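Local coordinates for protein putative phosphomannomutase (Thermus thermophilus, PDB 1TUO) that probably interconverts sugar phosphates by moving a phosphoryl group between two hydroxyls, as a magnesium-dependent member of the phosphohexose mutase family, at residues 159-167 against 341-350. Sequence-based numbering, arbitrary orientation.
Sequences AYFEALKAH and EHLPERDGIL
H167, Y160 and L164, along one flank of helix 157-165 and the turn after it, meet the loop that leads into helix 348-362, whose N-cap is D347. The contact joins the second and third alpha/beta/alpha domains of the phosphohexomutase fold, and it is largely buried. H167, just past the helix, lays its imidazole against H342; a flat aromatic ring suits this place, since its face can receive CB of H342, which sits 4.1 Å from the H167 ring centroid in a CH-pi contact. The two rings themselves meet obliquely, planes 72° apart. E341 runs past H167 in the opposite direction, and OE2 of its carboxylate forms a salt bridge with R278.

Deeper in, tyrosine suits its place because a long flat side chain can reach across to the loop and still end in a donor. With CG anti to the backbone nitrogen (chi1 176°), Y160 sends its hydroxyl to D347, where OH donates to OD1 at 2.7 Å. The oxygen lies at the ring's edge, and ring and carboxylate are nearly coplanar, 13° apart. L164 packs beside this polar pair: its CD2 lies 3.9 Å from CB of L350, while CD1 rests 4.0 Å from CG2 of I349. The two methyls of a branched leucine can thus touch I349 and L350, both in the first turn of the helix, and F196 of helix 192-199 also packs on it. P89 of helix 88-97 touches both Y160 and D347.

Aspartate is apt at the N-cap because its two oxygens can serve different partners. OD2 accepts from L350 N at 2.9 Å and, weakly, from I349 N. OD1, gripped by Y160 on its syn side, takes a second bond on its anti side, from NE2 of H342 at 2.8 Å.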
loop_
_atom_site.group_PDB
_atom_site.type_symbol
_atom_site.label_atom_id
_atom_site.label_comp_id
_atom_site.label_asym_id
_atom_site.label_seq_id
_atom_site.Cartn_x
_atom_site.Cartn_y
_atom_site.Cartn_z
ATOM N N ALA A 159 -11.926 2.753 17.145
ATOM C CA ALA A 159 -12.400 3.852 16.312
ATOM C C ALA A 159 -12.106 3.571 14.840
ATOM O O ALA A 159 -12.899 3.920 13.966
ATOM C CB ALA A 159 -11.742 5.162 16.741
ATOM N N TYR A 160 -10.960 2.950 14.575
ATOM C CA TYR A 160 -10.577 2.607 13.208
ATOM C C TYR A 160 -11.577 1.594 12.652
ATOM O O TYR A 160 -11.993 1.690 11.497
ATOM C CB TYR A 160 -9.161 2.023 13.193
ATOM C CG TYR A 160 -8.690 1.538 11.834
ATOM C CD1 TYR A 160 -8.614 2.408 10.737
ATOM C CD2 TYR A 160 -8.317 0.209 11.644
ATOM C CE1 TYR A 160 -8.178 1.953 9.480
ATOM C CE2 TYR A 160 -7.882 -0.251 10.401
ATOM C CZ TYR A 160 -7.817 0.621 9.325
ATOM O OH TYR A 160 -7.405 0.145 8.095
ATOM N N PHE A 161 -11.964 0.627 13.476
ATOM C CA PHE A 161 -12.925 -0.379 13.043
ATOM C C PHE A 161 -14.267 0.279 12.732
ATOM O O PHE A 161 -14.931 -0.071 11.754
ATOM C CB PHE A 161 -13.108 -1.458 14.118
ATOM C CG PHE A 161 -11.899 -2.339 14.318
ATOM C CD1 PHE A 161 -11.059 -2.656 13.253
ATOM C CD2 PHE A 161 -11.622 -2.877 15.570
ATOM C CE1 PHE A 161 -9.962 -3.498 13.434
ATOM C CE2 PHE A 161 -10.529 -3.721 15.762
ATOM C CZ PHE A 161 -9.697 -4.031 14.691
ATOM N N GLU A 162 -14.667 1.235 13.566
ATOM C CA GLU A 162 -15.924 1.940 13.342
ATOM C C GLU A 162 -15.887 2.704 12.027
ATOM O O GLU A 162 -16.889 2.793 11.322
ATOM C CB GLU A 162 -16.209 2.907 14.495
ATOM C CG GLU A 162 -16.819 2.235 15.705
ATOM C CD GLU A 162 -18.187 1.647 15.399
ATOM O OE1 GLU A 162 -18.358 0.419 15.544
ATOM O OE2 GLU A 162 -19.091 2.416 15.010
ATOM N N ALA A 163 -14.727 3.262 11.702
ATOM C CA ALA A 163 -14.577 4.005 10.459
ATOM C C ALA A 163 -14.705 3.050 9.273
ATOM O O ALA A 163 -15.373 3.366 8.286
ATOM C CB ALA A 163 -13.227 4.705 10.428
ATOM N N LEU A 164 -14.061 1.886 9.379
ATOM C CA LEU A 164 -14.105 0.880 8.318
ATOM C C LEU A 164 -15.538 0.444 8.051
ATOM O O LEU A 164 -15.970 0.364 6.900
ATOM C CB LEU A 164 -13.269 -0.348 8.704
ATOM C CG LEU A 164 -11.744 -0.198 8.700
ATOM C CD1 LEU A 164 -11.099 -1.479 9.200
ATOM C CD2 LEU A 164 -11.264 0.126 7.287
ATOM N N LYS A 165 -16.262 0.164 9.129
ATOM C CA LYS A 165 -17.650 -0.277 9.052
ATOM C C LYS A 165 -18.480 0.610 8.130
ATOM O O LYS A 165 -19.310 0.124 7.362
ATOM C CB LYS A 165 -18.265 -0.282 10.458
ATOM C CG LYS A 165 -19.717 -0.723 10.508
ATOM C CD LYS A 165 -20.290 -0.623 11.924
ATOM C CE LYS A 165 -20.371 0.818 12.402
ATOM N NZ LYS A 165 -21.020 0.931 13.742
ATOM N N ALA A 166 -18.237 1.912 8.199
ATOM C CA ALA A 166 -18.972 2.881 7.396
ATOM C C ALA A 166 -18.774 2.752 5.888
ATOM O O ALA A 166 -19.499 3.378 5.112
ATOM C CB ALA A 166 -18.605 4.293 7.843
ATOM N N HIS A 167 -17.804 1.946 5.466
ATOM C CA HIS A 167 -17.531 1.787 4.037
ATOM C C HIS A 167 -17.719 0.361 3.544
ATOM O O HIS A 167 -17.278 0.014 2.445
ATOM C CB HIS A 167 -16.104 2.243 3.736
ATOM C CG HIS A 167 -15.805 3.624 4.221
ATOM N ND1 HIS A 167 -16.479 4.734 3.759
ATOM C CD2 HIS A 167 -14.933 4.073 5.153
ATOM C CE1 HIS A 167 -16.035 5.807 4.386
ATOM N NE2 HIS A 167 -15.097 5.434 5.238
ATOM N N GLU A 341 -13.506 7.916 -0.282
ATOM C CA GLU A 341 -14.465 8.212 0.777
ATOM C C GLU A 341 -13.994 7.762 2.158
ATOM O O GLU A 341 -14.630 8.068 3.168
ATOM C CB GLU A 341 -15.831 7.597 0.442
ATOM C CG GLU A 341 -15.781 6.362 -0.449
ATOM C CD GLU A 341 -15.239 5.000 -0.080
ATOM O OE1 GLU A 341 -15.538 4.891 1.100
ATOM O OE2 GLU A 341 -14.793 4.069 -0.749
ATOM N N HIS A 342 -12.865 7.057 2.190
ATOM C CA HIS A 342 -12.272 6.547 3.426
ATOM C C HIS A 342 -11.099 7.434 3.860
ATOM O O HIS A 342 -11.218 8.238 4.784
ATOM C CB HIS A 342 -11.810 5.099 3.188
ATOM C CG HIS A 342 -11.015 4.502 4.311
ATOM N ND1 HIS A 342 -11.455 4.484 5.617
ATOM C CD2 HIS A 342 -9.825 3.852 4.307
ATOM C CE1 HIS A 342 -10.572 3.851 6.370
ATOM N NE2 HIS A 342 -9.573 3.456 5.598
ATOM N N LEU A 343 -9.966 7.272 3.184
ATOM C CA LEU A 343 -8.755 8.038 3.474
ATOM C C LEU A 343 -7.951 8.146 2.184
ATOM O O LEU A 343 -7.976 7.233 1.360
ATOM C CB LEU A 343 -7.878 7.317 4.507
ATOM C CG LEU A 343 -8.207 7.253 6.001
ATOM C CD1 LEU A 343 -7.245 6.277 6.668
ATOM C CD2 LEU A 343 -8.088 8.628 6.632
ATOM N N PRO A 344 -7.248 9.272 1.985
ATOM C CA PRO A 344 -6.434 9.454 0.780
ATOM C C PRO A 344 -5.126 8.748 1.092
ATOM O O PRO A 344 -4.058 9.367 1.124
ATOM C CB PRO A 344 -6.278 10.967 0.701
ATOM C CG PRO A 344 -6.228 11.361 2.151
ATOM C CD PRO A 344 -7.338 10.526 2.756
ATOM N N GLU A 345 -5.234 7.443 1.329
ATOM C CA GLU A 345 -4.100 6.610 1.713
ATOM C C GLU A 345 -4.299 5.158 1.269
ATOM O O GLU A 345 -5.425 4.726 1.025
ATOM C CB GLU A 345 -3.963 6.671 3.243
ATOM C CG GLU A 345 -2.917 5.751 3.848
ATOM C CD GLU A 345 -1.511 6.226 3.574
ATOM O OE1 GLU A 345 -0.993 7.040 4.368
ATOM O OE2 GLU A 345 -0.931 5.796 2.557
ATOM N N ARG A 346 -3.206 4.409 1.155
ATOM C CA ARG A 346 -3.293 3.000 0.783
ATOM C C ARG A 346 -3.717 2.246 2.037
ATOM O O ARG A 346 -3.099 2.404 3.091
ATOM C CB ARG A 346 -1.928 2.498 0.308
ATOM C CG ARG A 346 -1.495 3.112 -1.010
ATOM C CD ARG A 346 -0.057 2.768 -1.373
ATOM N NE ARG A 346 0.906 3.479 -0.535
ATOM C CZ ARG A 346 2.128 3.815 -0.933
ATOM N NH1 ARG A 346 2.535 3.504 -2.156
ATOM N NH2 ARG A 346 2.943 4.467 -0.113
ATOM N N ASP A 347 -4.769 1.437 1.939
ATOM C CA ASP A 347 -5.236 0.685 3.101
ATOM C C ASP A 347 -5.446 -0.784 2.749
ATOM O O ASP A 347 -6.428 -1.146 2.098
ATOM C CB ASP A 347 -6.539 1.301 3.639
ATOM C CG ASP A 347 -6.979 0.687 4.956
ATOM O OD1 ASP A 347 -7.657 1.388 5.741
ATOM O OD2 ASP A 347 -6.660 -0.497 5.209
ATOM N N GLY A 348 -4.508 -1.621 3.185
ATOM C CA GLY A 348 -4.584 -3.040 2.897
ATOM C C GLY A 348 -5.639 -3.777 3.700
ATOM O O GLY A 348 -6.086 -4.858 3.312
ATOM N N ILE A 349 -6.027 -3.198 4.830
ATOM C CA ILE A 349 -7.041 -3.809 5.674
ATOM C C ILE A 349 -8.402 -3.621 5.000
ATOM O O ILE A 349 -9.177 -4.576 4.858
ATOM C CB ILE A 349 -7.048 -3.168 7.076
ATOM C CG1 ILE A 349 -5.667 -3.343 7.726
ATOM C CG2 ILE A 349 -8.145 -3.798 7.936
ATOM C CD1 ILE A 349 -5.191 -4.790 7.825
ATOM N N LEU A 350 -8.691 -2.403 4.563
ATOM C CA LEU A 350 -9.964 -2.170 3.886
ATOM C C LEU A 350 -9.986 -2.930 2.562
ATOM O O LEU A 350 -11.032 -3.428 2.148
ATOM C CB LEU A 350 -10.202 -0.679 3.626
ATOM C CG LEU A 350 -11.526 -0.380 2.910
ATOM C CD1 LEU A 350 -12.680 -1.015 3.690
ATOM C CD2 LEU A 350 -11.730 1.121 2.794
#